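Side-chain contacts in ATP-dependent protease subunit HslV (Trypanosoma brucei brucei, PDB 4HNZ), which serves as the threonine-protease subunit of the mitochondrial HslVU complex, degrading proteins that HslU has unfolded and helping regulate mitochondrial DNA replication: residues L4-G9 and A132-L137; G9-L14 and Y143-I148; N69-A74 and L95-A100; R73-L78 and G110-P115; I148-M153 and E165-E170. All coordinates share one frame; numbering follows the deposited sequence.

Interaction 1: L4-G9 and A132-L137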
# COMPACT_ATOMS: atom_id res chain seq x y z
N LEU A 4 20.60 22.07 19.78
CA LEU A 4 21.16 23.20 19.08
C LEU A 4 22.51 23.53 19.64
O LEU A 4 22.71 23.59 20.87
CB LEU A 4 20.25 24.39 19.24
CG LEU A 4 20.82 25.70 18.75
CD1 LEU A 4 20.94 25.68 17.25
CD2 LEU A 4 19.96 26.88 19.16
N SER A 5 23.46 23.76 18.76
CA SER A 5 24.80 24.23 19.15
C SER A 5 25.10 25.53 18.42
O SER A 5 24.91 25.63 17.22
CB SER A 5 25.85 23.19 18.75
OG SER A 5 27.16 23.65 19.06
N VAL A 6 25.59 26.52 19.15
CA VAL A 6 26.04 27.78 18.57
C VAL A 6 27.46 28.12 19.06
O VAL A 6 27.71 28.12 20.26
CB VAL A 6 25.14 28.93 19.04
CG1 VAL A 6 25.57 30.23 18.42
CG2 VAL A 6 23.68 28.62 18.72
N ARG A 7 28.36 28.37 18.13
CA ARG A 7 29.68 28.81 18.42
C ARG A 7 29.75 30.26 17.98
O ARG A 7 29.53 30.56 16.81
CB ARG A 7 30.72 27.95 17.66
CG ARG A 7 32.17 28.40 17.83
CD ARG A 7 33.18 27.45 17.14
NE ARG A 7 33.35 26.21 17.91
CZ ARG A 7 32.74 25.05 17.65
NH1 ARG A 7 31.93 24.93 16.60
NH2 ARG A 7 32.92 23.99 18.46
N LYS A 8 30.10 31.14 18.89
CA LYS A 8 30.41 32.52 18.55
C LYS A 8 31.55 33.05 19.44
O LYS A 8 31.47 32.99 20.66
CB LYS A 8 29.19 33.43 18.70
CG LYS A 8 29.45 34.89 18.31
CD LYS A 8 28.19 35.72 18.50
CE LYS A 8 28.30 37.13 17.94
NZ LYS A 8 26.93 37.75 17.74
N GLY A 9 32.59 33.61 18.79
CA GLY A 9 33.81 34.00 19.48
C GLY A 9 34.43 32.75 20.08
O GLY A 9 34.51 31.69 19.44
N ALA A 132 17.37 28.20 11.92
CA ALA A 132 16.89 29.41 11.28
C ALA A 132 16.87 30.63 12.25
O ALA A 132 17.33 31.72 11.93
CB ALA A 132 15.50 29.19 10.69
N ALA A 133 16.36 30.43 13.44
CA ALA A 133 16.33 31.52 14.38
C ALA A 133 17.76 31.91 14.78
O ALA A 133 18.05 33.11 14.88
CB ALA A 133 15.51 31.16 15.61
N ALA A 134 18.62 30.95 15.06
CA ALA A 134 19.97 31.29 15.47
C ALA A 134 20.71 32.01 14.36
O ALA A 134 21.49 32.92 14.62
CB ALA A 134 20.76 30.05 15.84
N ARG A 135 20.51 31.60 13.12
CA ARG A 135 21.15 32.31 12.01
C ARG A 135 20.75 33.75 11.91
O ARG A 135 21.47 34.55 11.38
CB ARG A 135 20.89 31.60 10.68
CG ARG A 135 21.80 30.39 10.53
CD ARG A 135 21.67 29.74 9.18
NE ARG A 135 22.65 28.69 9.05
CZ ARG A 135 22.61 27.71 8.14
NH1 ARG A 135 21.60 27.62 7.28
NH2 ARG A 135 23.58 26.79 8.11
N ALA A 136 19.54 34.07 12.35
CA ALA A 136 19.04 35.43 12.24
C ALA A 136 19.76 36.31 13.22
O ALA A 136 19.90 37.50 12.98
CB ALA A 136 17.53 35.48 12.51
N LEU A 137 20.21 35.71 14.31
CA LEU A 137 20.85 36.45 15.37
C LEU A 137 22.39 36.37 15.39
O LEU A 137 23.00 37.11 16.12
CB LEU A 137 20.35 35.96 16.72
CG LEU A 137 18.86 36.16 16.99
CD1 LEU A 137 18.46 35.35 18.19
CD2 LEU A 137 18.52 37.61 17.20
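Val6 and Ala134 bring strand 3-8 and helix 127-137 together through one small apolar touch, with Val6 CG2 4.3 Å from Ala134 CB. Val6 places CG1 anti to its backbone N (chi1 -178°), which leaves CG2 as the branch that reaches the helix. Alanine suits the facing position because its short side chain lets the helix come close, with the CA atoms of Val6 and Ala134 7.7 Å apart. Leu4 also points toward the helix, but Leu4 CD1 comes no nearer than 4.6 Å to Ala134 CB, and the leucine packs instead on Ala152 and Met153 of helix 145-159. The surroundings stay apolar, since Ile120 and Ile148 pack on Ala134.

The polar side of the contact belongs to Lys8. Its extended chain carries NZ to within 4.3 Å of Leu137 O, too far to bond, and NZ donates instead to the carbonyl oxygens of Ile138 and Tyr143. Lysine's long stem thus brings the amino group out to the connection between the two helices. A helix laid on the outer face of a sheet in this way is characteristic of the four-layer alpha-beta-beta-alpha sandwich of proteasome-type Ntn hydrolases.

Interaction 2: G9-L14 and Y143-I148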
# COMPACT_ATOMS: atom_id res chain seq x y z
N GLY A 9 32.59 33.61 18.79
CA GLY A 9 33.81 34.00 19.48
C GLY A 9 34.43 32.75 20.08
O GLY A 9 34.51 31.69 19.44
N ASP A 10 34.85 32.86 21.33
CA ASP A 10 35.54 31.74 21.99
C ASP A 10 34.61 30.86 22.84
O ASP A 10 35.10 30.09 23.67
CB ASP A 10 36.71 32.25 22.83
CG ASP A 10 37.81 32.82 21.97
OD1 ASP A 10 38.11 32.21 20.92
OD2 ASP A 10 38.34 33.90 22.34
N THR A 11 33.29 30.95 22.58
CA THR A 11 32.32 30.19 23.34
C THR A 11 31.54 29.33 22.39
O THR A 11 31.16 29.75 21.31
CB THR A 11 31.37 31.11 24.10
OG1 THR A 11 32.12 31.95 24.98
CG2 THR A 11 30.42 30.29 24.94
N VAL A 12 31.32 28.08 22.79
CA VAL A 12 30.34 27.24 22.11
C VAL A 12 29.33 26.74 23.17
O VAL A 12 29.72 26.35 24.27
CB VAL A 12 30.99 26.08 21.32
CG1 VAL A 12 31.74 25.11 22.23
CG2 VAL A 12 29.97 25.34 20.51
N VAL A 13 28.06 26.77 22.82
CA VAL A 13 27.06 26.25 23.72
C VAL A 13 26.31 25.14 23.01
O VAL A 13 26.27 25.08 21.78
CB VAL A 13 26.09 27.34 24.23
CG1 VAL A 13 26.85 28.49 24.89
CG2 VAL A 13 25.24 27.87 23.08
N LEU A 14 25.76 24.24 23.81
CA LEU A 14 24.98 23.12 23.36
C LEU A 14 23.78 23.05 24.25
O LEU A 14 23.89 23.01 25.46
CB LEU A 14 25.79 21.82 23.45
CG LEU A 14 25.09 20.57 22.94
CD1 LEU A 14 24.90 20.63 21.44
CD2 LEU A 14 25.88 19.29 23.28
N TYR A 143 24.32 40.01 21.05
CA TYR A 143 23.97 38.63 21.24
C TYR A 143 25.18 37.67 21.27
O TYR A 143 25.82 37.40 20.25
CB TYR A 143 23.04 38.29 20.10
CG TYR A 143 21.64 38.78 20.30
CD1 TYR A 143 21.27 40.10 20.04
CD2 TYR A 143 20.67 37.92 20.75
CE1 TYR A 143 19.98 40.54 20.24
CE2 TYR A 143 19.36 38.34 20.94
CZ TYR A 143 19.03 39.64 20.70
OH TYR A 143 17.73 40.02 20.93
N ASP A 144 25.53 37.17 22.45
CA ASP A 144 26.58 36.15 22.52
C ASP A 144 25.96 34.77 22.28
O ASP A 144 24.73 34.64 22.16
CB ASP A 144 27.35 36.21 23.83
CG ASP A 144 26.49 35.86 25.04
OD1 ASP A 144 25.36 35.33 24.94
OD2 ASP A 144 26.99 36.04 26.17
N ALA A 145 26.81 33.75 22.25
CA ALA A 145 26.37 32.41 21.91
C ALA A 145 25.21 31.91 22.75
O ALA A 145 24.23 31.39 22.23
CB ALA A 145 27.54 31.44 22.02
N GLU A 146 25.32 32.07 24.05
CA GLU A 146 24.29 31.56 24.90
C GLU A 146 22.98 32.32 24.68
O GLU A 146 21.90 31.75 24.78
CB GLU A 146 24.71 31.60 26.36
CG GLU A 146 23.64 30.99 27.25
CD GLU A 146 24.09 30.66 28.65
OE1 GLU A 146 25.30 30.79 28.95
OE2 GLU A 146 23.21 30.27 29.46
N LYS A 147 23.06 33.63 24.48
CA LYS A 147 21.84 34.42 24.33
C LYS A 147 21.15 34.01 23.01
O LYS A 147 19.95 33.83 22.96
CB LYS A 147 22.16 35.91 24.40
CG LYS A 147 20.95 36.76 24.61
CD LYS A 147 21.25 38.26 24.69
CE LYS A 147 19.93 39.05 24.78
NZ LYS A 147 20.09 40.53 24.71
N ILE A 148 21.94 33.81 21.96
CA ILE A 148 21.42 33.36 20.69
C ILE A 148 20.73 32.02 20.85
O ILE A 148 19.58 31.85 20.41
CB ILE A 148 22.52 33.24 19.66
CG1 ILE A 148 23.04 34.60 19.29
CG2 ILE A 148 22.02 32.59 18.40
CD1 ILE A 148 24.36 34.55 18.57
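Thr11 meets Ala145 at the start of strand 11-22, using both backbone and side chain: its O lies 4.1 Å from Ala145 CB, and its CG2 lies 4.3 Å from the same methyl. Threonine suits this half-covered place, because the methyl can turn to the helix while OG1 hydrogen-bonds to Glu173. Val12 points away from the helix and packs on Ser5 and Arg7 of the adjoining strand.

Val13 faces the helix again and carries most of the strand's share. Its two methyls rest on the backbone that links Ala145 to Glu146. CG2 sits 3.8 Å from Ala145 O, whereas CG1, placed anti to the carbonyl carbon (chi1 -56°), lies 4.0 Å from Glu146 N and 4.2 Å from Ala145 CB. The small Ala145 permits this close approach. Asp144 caps the first turn, its OD1 accepting from Lys147 N at 2.9 Å, with an N-H...O angle of 156°. Glu146 meets Val13 with its backbone N, CA and CB; its carboxylate forms a salt bridge with Arg150 one turn on.

The start of helix 145-159 thus rests on strand 11-22, which is flanked by strands 3-8 and 167-172, while Ile148 on the same helix packs against helix 127-137.

Interaction 3: N69-A74 and L95-A100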
# COMPACT_ATOMS: atom_id res chain seq x y z
N ASN A 69 43.01 13.17 19.50
CA ASN A 69 42.65 14.59 19.33
C ASN A 69 41.79 14.87 18.12
O ASN A 69 41.29 15.99 17.96
CB ASN A 69 43.89 15.46 19.29
CG ASN A 69 44.21 16.06 20.63
OD1 ASN A 69 44.11 17.28 20.82
ND2 ASN A 69 44.53 15.21 21.59
N GLN A 70 41.60 13.86 17.28
CA GLN A 70 40.99 14.07 15.98
C GLN A 70 39.52 13.73 16.13
O GLN A 70 39.05 12.64 15.79
CB GLN A 70 41.72 13.21 14.95
CG GLN A 70 43.24 13.34 15.03
CD GLN A 70 43.91 11.98 15.09
OE1 GLN A 70 44.10 11.36 14.06
NE2 GLN A 70 44.23 11.50 16.31
N LEU A 71 38.77 14.72 16.60
CA LEU A 71 37.35 14.53 16.79
C LEU A 71 36.64 14.23 15.45
O LEU A 71 35.74 13.39 15.40
CB LEU A 71 36.73 15.76 17.47
CG LEU A 71 35.30 15.65 17.99
CD1 LEU A 71 35.16 14.49 18.96
CD2 LEU A 71 34.89 16.96 18.65
N THR A 72 37.00 14.96 14.40
CA THR A 72 36.37 14.75 13.09
C THR A 72 36.60 13.35 12.56
O THR A 72 35.67 12.74 12.01
CB THR A 72 36.90 15.76 12.07
OG1 THR A 72 36.60 17.07 12.56
CG2 THR A 72 36.25 15.58 10.72
N ARG A 73 37.81 12.83 12.73
CA ARG A 73 38.08 11.49 12.26
C ARG A 73 37.28 10.45 13.07
O ARG A 73 36.77 9.49 12.52
CB ARG A 73 39.55 11.17 12.32
CG ARG A 73 39.96 10.10 11.33
CD ARG A 73 40.79 9.02 12.00
NE ARG A 73 41.90 8.47 11.22
CZ ARG A 73 43.08 9.09 11.08
NH1 ARG A 73 44.06 8.49 10.40
NH2 ARG A 73 43.27 10.31 11.57
N ALA A 74 37.18 10.65 14.37
CA ALA A 74 36.39 9.78 15.22
C ALA A 74 34.89 9.73 14.77
O ALA A 74 34.29 8.68 14.70
CB ALA A 74 36.49 10.23 16.67
N LEU A 95 23.17 12.74 16.47
CA LEU A 95 24.12 13.23 17.52
C LEU A 95 24.72 14.49 17.10
O LEU A 95 24.95 14.69 15.92
CB LEU A 95 25.27 12.28 17.71
CG LEU A 95 24.91 10.84 18.03
CD1 LEU A 95 26.18 10.02 18.11
CD2 LEU A 95 24.08 10.69 19.33
N ILE A 96 24.90 15.39 18.05
CA ILE A 96 25.81 16.51 17.86
C ILE A 96 26.90 16.35 18.89
O ILE A 96 26.63 16.17 20.08
CB ILE A 96 25.13 17.86 18.09
CG1 ILE A 96 24.14 18.12 16.97
CG2 ILE A 96 26.16 18.96 18.04
CD1 ILE A 96 23.38 19.43 17.11
N VAL A 97 28.15 16.44 18.41
CA VAL A 97 29.33 16.36 19.28
C VAL A 97 30.02 17.70 19.24
O VAL A 97 30.42 18.13 18.16
CB VAL A 97 30.38 15.36 18.75
CG1 VAL A 97 31.27 14.86 19.90
CG2 VAL A 97 29.75 14.20 18.06
N CYS A 98 30.33 18.25 20.41
CA CYS A 98 31.10 19.47 20.55
C CYS A 98 32.35 19.37 21.37
O CYS A 98 32.38 18.78 22.43
CB CYS A 98 30.29 20.50 21.32
SG CYS A 98 28.96 21.12 20.37
N SER A 99 33.38 20.00 20.83
CA SER A 99 34.52 20.41 21.60
C SER A 99 34.60 21.93 21.46
O SER A 99 33.80 22.55 20.74
CB SER A 99 35.79 19.76 21.11
OG SER A 99 36.10 20.25 19.83
N ALA A 100 35.59 22.51 22.12
CA ALA A 100 35.83 23.94 22.00
C ALA A 100 36.19 24.26 20.55
O ALA A 100 35.68 25.24 20.00
CB ALA A 100 36.93 24.39 22.94
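Leu71 buries more surface here than any other residue of the two segments, and it does so by dividing its methyls between two residues of segment 95-100. Its CG is anti to the backbone N (chi1 -169°), which sends the isobutyl group out from the first turn of helix 71-84 toward the sheet. CD1 comes to 4.0 Å from Val97 CG1, the two side chains crossing at a slant. CD2 lies 3.7 Å from Ser99 OG and 3.8 Å from Ser99 CB. A forked leucine is well suited to bridge two positions that face the helix.

Val97 presents CG1 to the leucine and is packed also by Val42, Leu60 and Ile106, so a compact branched residue suits this sheet position, met by helix 50-66 and the neighbouring strands. Ser99 is buried, yet its hydroxyl does not bond to the helix: OG hydrogen-bonds to Glu102 N, three residues on, which satisfies the polar atom and leaves the leucine methyl in simple van der Waals contact. Cys98, between them, points away toward the other sheet.

Ile64 and Leu104 also pack on Leu71, so helix 50-66 and strand 103-107 share this core. A helix pair lying on one sheet, whose other face turns to a second sheet, is the hallmark of the alpha-beta-beta-alpha sandwich found in proteasome beta subunits and HslV.

Interaction 4: R73-L78 and G110-P115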
# COMPACT_ATOMS: atom_id res chain seq x y z
N ARG A 73 37.81 12.83 12.73
CA ARG A 73 38.08 11.49 12.26
C ARG A 73 37.28 10.45 13.07
O ARG A 73 36.77 9.49 12.52
CB ARG A 73 39.55 11.17 12.32
CG ARG A 73 39.96 10.10 11.33
CD ARG A 73 40.79 9.02 12.00
NE ARG A 73 41.90 8.47 11.22
CZ ARG A 73 43.08 9.09 11.08
NH1 ARG A 73 44.06 8.49 10.40
NH2 ARG A 73 43.27 10.31 11.57
N ALA A 74 37.18 10.65 14.37
CA ALA A 74 36.39 9.78 15.22
C ALA A 74 34.89 9.73 14.77
O ALA A 74 34.29 8.68 14.70
CB ALA A 74 36.49 10.23 16.67
N ALA A 75 34.34 10.89 14.50
CA ALA A 75 32.99 10.99 14.03
C ALA A 75 32.81 10.22 12.73
O ALA A 75 31.87 9.46 12.60
CB ALA A 75 32.60 12.46 13.85
N VAL A 76 33.69 10.43 11.76
CA VAL A 76 33.60 9.75 10.50
C VAL A 76 33.74 8.26 10.70
O VAL A 76 33.00 7.49 10.08
CB VAL A 76 34.64 10.27 9.52
CG1 VAL A 76 34.68 9.40 8.28
CG2 VAL A 76 34.28 11.68 9.13
N GLU A 77 34.65 7.82 11.56
CA GLU A 77 34.80 6.37 11.79
C GLU A 77 33.55 5.81 12.44
O GLU A 77 33.12 4.70 12.11
CB GLU A 77 35.98 6.06 12.66
CG GLU A 77 37.31 6.33 11.98
CD GLU A 77 37.54 5.46 10.76
OE1 GLU A 77 37.10 4.28 10.72
OE2 GLU A 77 38.13 5.98 9.80
N LEU A 78 32.96 6.57 13.34
CA LEU A 78 31.70 6.17 13.95
C LEU A 78 30.60 6.00 12.88
O LEU A 78 29.94 5.00 12.83
CB LEU A 78 31.22 7.17 14.97
CG LEU A 78 29.81 6.78 15.43
CD1 LEU A 78 29.86 5.66 16.43
CD2 LEU A 78 29.08 7.97 16.02
N GLY A 110 24.19 8.55 7.63
CA GLY A 110 25.64 8.54 7.42
C GLY A 110 26.22 9.89 7.06
O GLY A 110 27.35 9.98 6.64
N ASN A 111 25.43 10.95 7.21
CA ASN A 111 25.96 12.30 7.04
C ASN A 111 26.79 12.71 8.26
O ASN A 111 26.45 12.39 9.38
CB ASN A 111 24.85 13.32 6.84
CG ASN A 111 23.93 13.01 5.65
OD1 ASN A 111 24.37 13.02 4.49
ND2 ASN A 111 22.65 12.78 5.92
N VAL A 112 27.88 13.40 8.00
CA VAL A 112 28.68 14.01 9.00
C VAL A 112 28.76 15.46 8.58
O VAL A 112 29.34 15.77 7.62
CB VAL A 112 30.06 13.38 9.06
CG1 VAL A 112 30.93 14.05 10.10
CG2 VAL A 112 29.95 11.89 9.37
N ILE A 113 28.14 16.33 9.34
CA ILE A 113 27.95 17.69 8.94
C ILE A 113 28.65 18.56 9.95
O ILE A 113 28.42 18.43 11.15
CB ILE A 113 26.46 18.00 8.92
CG1 ILE A 113 25.86 17.36 7.65
CG2 ILE A 113 26.17 19.49 8.98
CD1 ILE A 113 24.44 16.88 7.86
N THR A 114 29.53 19.42 9.45
CA THR A 114 30.13 20.48 10.22
C THR A 114 29.43 21.78 9.86
O THR A 114 28.85 21.90 8.77
CB THR A 114 31.62 20.63 9.86
OG1 THR A 114 31.71 20.86 8.46
CG2 THR A 114 32.40 19.32 10.22
N PRO A 115 29.47 22.76 10.77
CA PRO A 115 28.73 24.02 10.50
C PRO A 115 29.35 24.84 9.40
O PRO A 115 30.48 24.62 9.01
CB PRO A 115 28.87 24.78 11.84
CG PRO A 115 30.07 24.21 12.48
CD PRO A 115 30.17 22.78 12.05
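Val112 reaches from the short strand 112-113 to Ala75 and Val76 on helix 71-84, and its side chain makes the whole of the strand's share of the contact. CB points toward the helix but stays behind its own methyls, 4.6 Å from Val76 CG2. The chain forks there, with CG1 anti to the backbone N (chi1 179°). That branch runs into the angle between the two helix residues: CG1 is 4.4 Å from Ala75 CB and 4.2 Å from Val76 CG2. The other branch, CG2, lies 4.3 Å from Val76 CG2, so both methyls of Val112 share one methyl of Val76. These are loose apolar touches, and the CA atoms of Val76 and Val112 stand 6.7 Å apart.

Residue types follow from the place. Ala75 is buried and also meets Leu104 and Ile106, where a small side chain lets the helix lie near the sheet; Val76, partly exposed, extends the apolar surface to the sheet's margin. In the alpha-beta-beta-alpha sandwich of the proteasome family this helix belongs to an outer layer, and strand 112-113 is the last strand of its sheet within the chain.

Ile113 pairs through its backbone with Glu105 of strand 103-107, while its side chain packs on Ala28 of a neighbouring subunit. Lys29 of that same subunit donates to Thr114 O.

Interaction 5: I148-M153 and E165-E170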
# COMPACT_ATOMS: atom_id res chain seq x y z
N ILE A 148 21.94 33.81 21.96
CA ILE A 148 21.42 33.36 20.69
C ILE A 148 20.73 32.02 20.85
O ILE A 148 19.58 31.85 20.41
CB ILE A 148 22.52 33.24 19.66
CG1 ILE A 148 23.04 34.60 19.29
CG2 ILE A 148 22.02 32.59 18.40
CD1 ILE A 148 24.36 34.55 18.57
N ALA A 149 21.41 31.08 21.49
CA ALA A 149 20.89 29.74 21.67
C ALA A 149 19.58 29.71 22.45
O ALA A 149 18.65 29.01 22.05
CB ALA A 149 21.92 28.83 22.33
N ARG A 150 19.48 30.47 23.52
CA ARG A 150 18.25 30.48 24.34
C ARG A 150 17.07 31.03 23.60
O ARG A 150 15.98 30.51 23.67
CB ARG A 150 18.43 31.32 25.60
CG ARG A 150 19.27 30.60 26.65
CD ARG A 150 19.47 31.41 27.94
NE ARG A 150 20.26 30.64 28.90
CZ ARG A 150 19.85 29.54 29.55
NH1 ARG A 150 20.65 28.92 30.39
NH2 ARG A 150 18.62 29.06 29.38
N LYS A 151 17.31 32.09 22.86
CA LYS A 151 16.26 32.69 22.08
C LYS A 151 15.80 31.71 20.98
O LYS A 151 14.62 31.58 20.71
CB LYS A 151 16.80 33.99 21.48
CG LYS A 151 16.02 35.25 21.80
CD LYS A 151 14.96 35.51 20.74
CE LYS A 151 14.36 36.90 20.87
NZ LYS A 151 15.23 37.94 20.19
N ALA A 152 16.77 31.08 20.31
CA ALA A 152 16.48 30.19 19.24
C ALA A 152 15.73 28.97 19.73
O ALA A 152 14.79 28.54 19.09
CB ALA A 152 17.73 29.81 18.52
N MET A 153 16.07 28.48 20.91
CA MET A 153 15.32 27.39 21.51
C MET A 153 13.92 27.75 21.90
O MET A 153 13.01 26.90 21.78
CB MET A 153 16.02 26.84 22.75
CG MET A 153 17.33 26.15 22.50
SD MET A 153 17.20 24.58 21.62
CE MET A 153 16.58 23.50 22.92
N GLU A 165 9.77 23.39 26.62
CA GLU A 165 10.38 24.64 27.00
C GLU A 165 11.47 24.52 28.05
O GLU A 165 11.97 25.51 28.49
CB GLU A 165 9.31 25.63 27.50
CG GLU A 165 8.73 25.30 28.89
CD GLU A 165 7.53 24.33 28.90
OE1 GLU A 165 7.36 23.48 27.97
OE2 GLU A 165 6.70 24.46 29.85
N HIS A 166 11.82 23.32 28.46
CA HIS A 166 12.80 23.14 29.51
C HIS A 166 14.09 22.67 28.84
O HIS A 166 14.07 21.75 28.03
CB HIS A 166 12.30 22.13 30.56
CG HIS A 166 10.99 22.50 31.22
ND1 HIS A 166 10.86 23.60 32.03
CD2 HIS A 166 9.78 21.89 31.22
CE1 HIS A 166 9.62 23.68 32.48
NE2 HIS A 166 8.94 22.65 31.99
N TRP A 167 15.20 23.35 29.08
CA TRP A 167 16.44 23.11 28.32
C TRP A 167 17.61 22.82 29.23
O TRP A 167 17.74 23.41 30.27
CB TRP A 167 16.79 24.30 27.42
CG TRP A 167 15.64 24.79 26.66
CD1 TRP A 167 14.73 24.05 25.97
CD2 TRP A 167 15.21 26.14 26.56
NE1 TRP A 167 13.72 24.86 25.49
CE2 TRP A 167 14.01 26.15 25.83
CE3 TRP A 167 15.71 27.34 27.02
CZ2 TRP A 167 13.32 27.32 25.53
CZ3 TRP A 167 14.99 28.50 26.76
CH2 TRP A 167 13.81 28.48 26.04
N ASP A 168 18.47 21.93 28.83
CA ASP A 168 19.78 21.78 29.45
C ASP A 168 20.80 22.52 28.60
O ASP A 168 20.68 22.59 27.37
CB ASP A 168 20.12 20.30 29.54
CG ASP A 168 19.27 19.59 30.59
OD1 ASP A 168 19.42 19.96 31.77
OD2 ASP A 168 18.48 18.67 30.26
N VAL A 169 21.81 23.05 29.26
CA VAL A 169 22.84 23.84 28.62
C VAL A 169 24.22 23.30 29.00
O VAL A 169 24.52 23.06 30.16
CB VAL A 169 22.77 25.28 29.09
CG1 VAL A 169 23.78 26.11 28.34
CG2 VAL A 169 21.37 25.86 28.86
N GLU A 170 25.08 23.13 28.00
CA GLU A 170 26.49 22.97 28.24
C GLU A 170 27.24 24.10 27.53
O GLU A 170 26.90 24.48 26.41
CB GLU A 170 26.97 21.61 27.71
CG GLU A 170 26.51 20.42 28.54
CD GLU A 170 27.20 20.31 29.90
OE1 GLU A 170 26.75 19.45 30.69
OE2 GLU A 170 28.18 21.03 30.20
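Met153 lies folded across one face of the Trp167 indole, touching it with both ends of its side chain. Its CB sits over the six-membered ring, 3.9 Å from the centroid and 17° off the normal, in a CH-pi contact. The chain bends at chi2 and again at chi3 (-75°), which brings CE to 3.6 Å from Trp167 CD1. Between these ends SD hangs above the five-membered ring, 5.2 Å from its centroid, a distant Met-aromatic contact. Unbranched, flexible and polarisable, methionine suits lying along a broad flat ring. On the opposite face Glu165 O stands 3.4 Å above the ring plane, toward the rim, so the indole lies between Met153 of the helix and the carbonyl of Glu165, two residues before it. Trp167 NE1 donates to Asn164 O.

Arg150, one turn earlier, meets the outer part of the ring and the next inward-facing strand residue. Its O is 3.8 Å from Trp167 CH2, and its guanidinium plane is tilted 42° from the indole. NH1 lies 3.5 Å from Val169 CG2, a van der Waals contact of the guanidinium with a methyl. The extended arginine chain carries the guanidinium itself to Val169 and the ring's outer part, while NE is paired with Glu146.

Helix residues 148-153 and strand residues 167-170 run nearly antiparallel. The side chain of Trp167 is about 8 Å from a bound magnesium ion, held by Thr157, Asp160 and Ser163, and that of Met153 about 8 Å from the Thr1 side chain, catalytic by similarity: helix-on-sheet packing beside the active site of an Ntn hydrolase.

In the fold
Interactions 1, 2 and 5 lay helices 127-137 and 145-159 on one sheet, through neighbouring strands, whereas interactions 3 and 4 set helix 71-84 on the other. Interactions 2 and 5 share helix 145-159. The sheets meet between the groups, where Arg7 NE bonds to Ala100 O. Interactions 1 and 3 are buried and rest mainly on small or branched aliphatic groups, with a lysine at the rim of 1 and a serine satisfied by Glu102 in 3. The others are partly exposed: 2 brings in a helix cap, 4 is purely aliphatic, and 5, with the largest buried area, uses sulfur, an arginine guanidinium and an aromatic ring, that of Trp167, near the magnesium ion. Only the segments of 3 touch no other subunit.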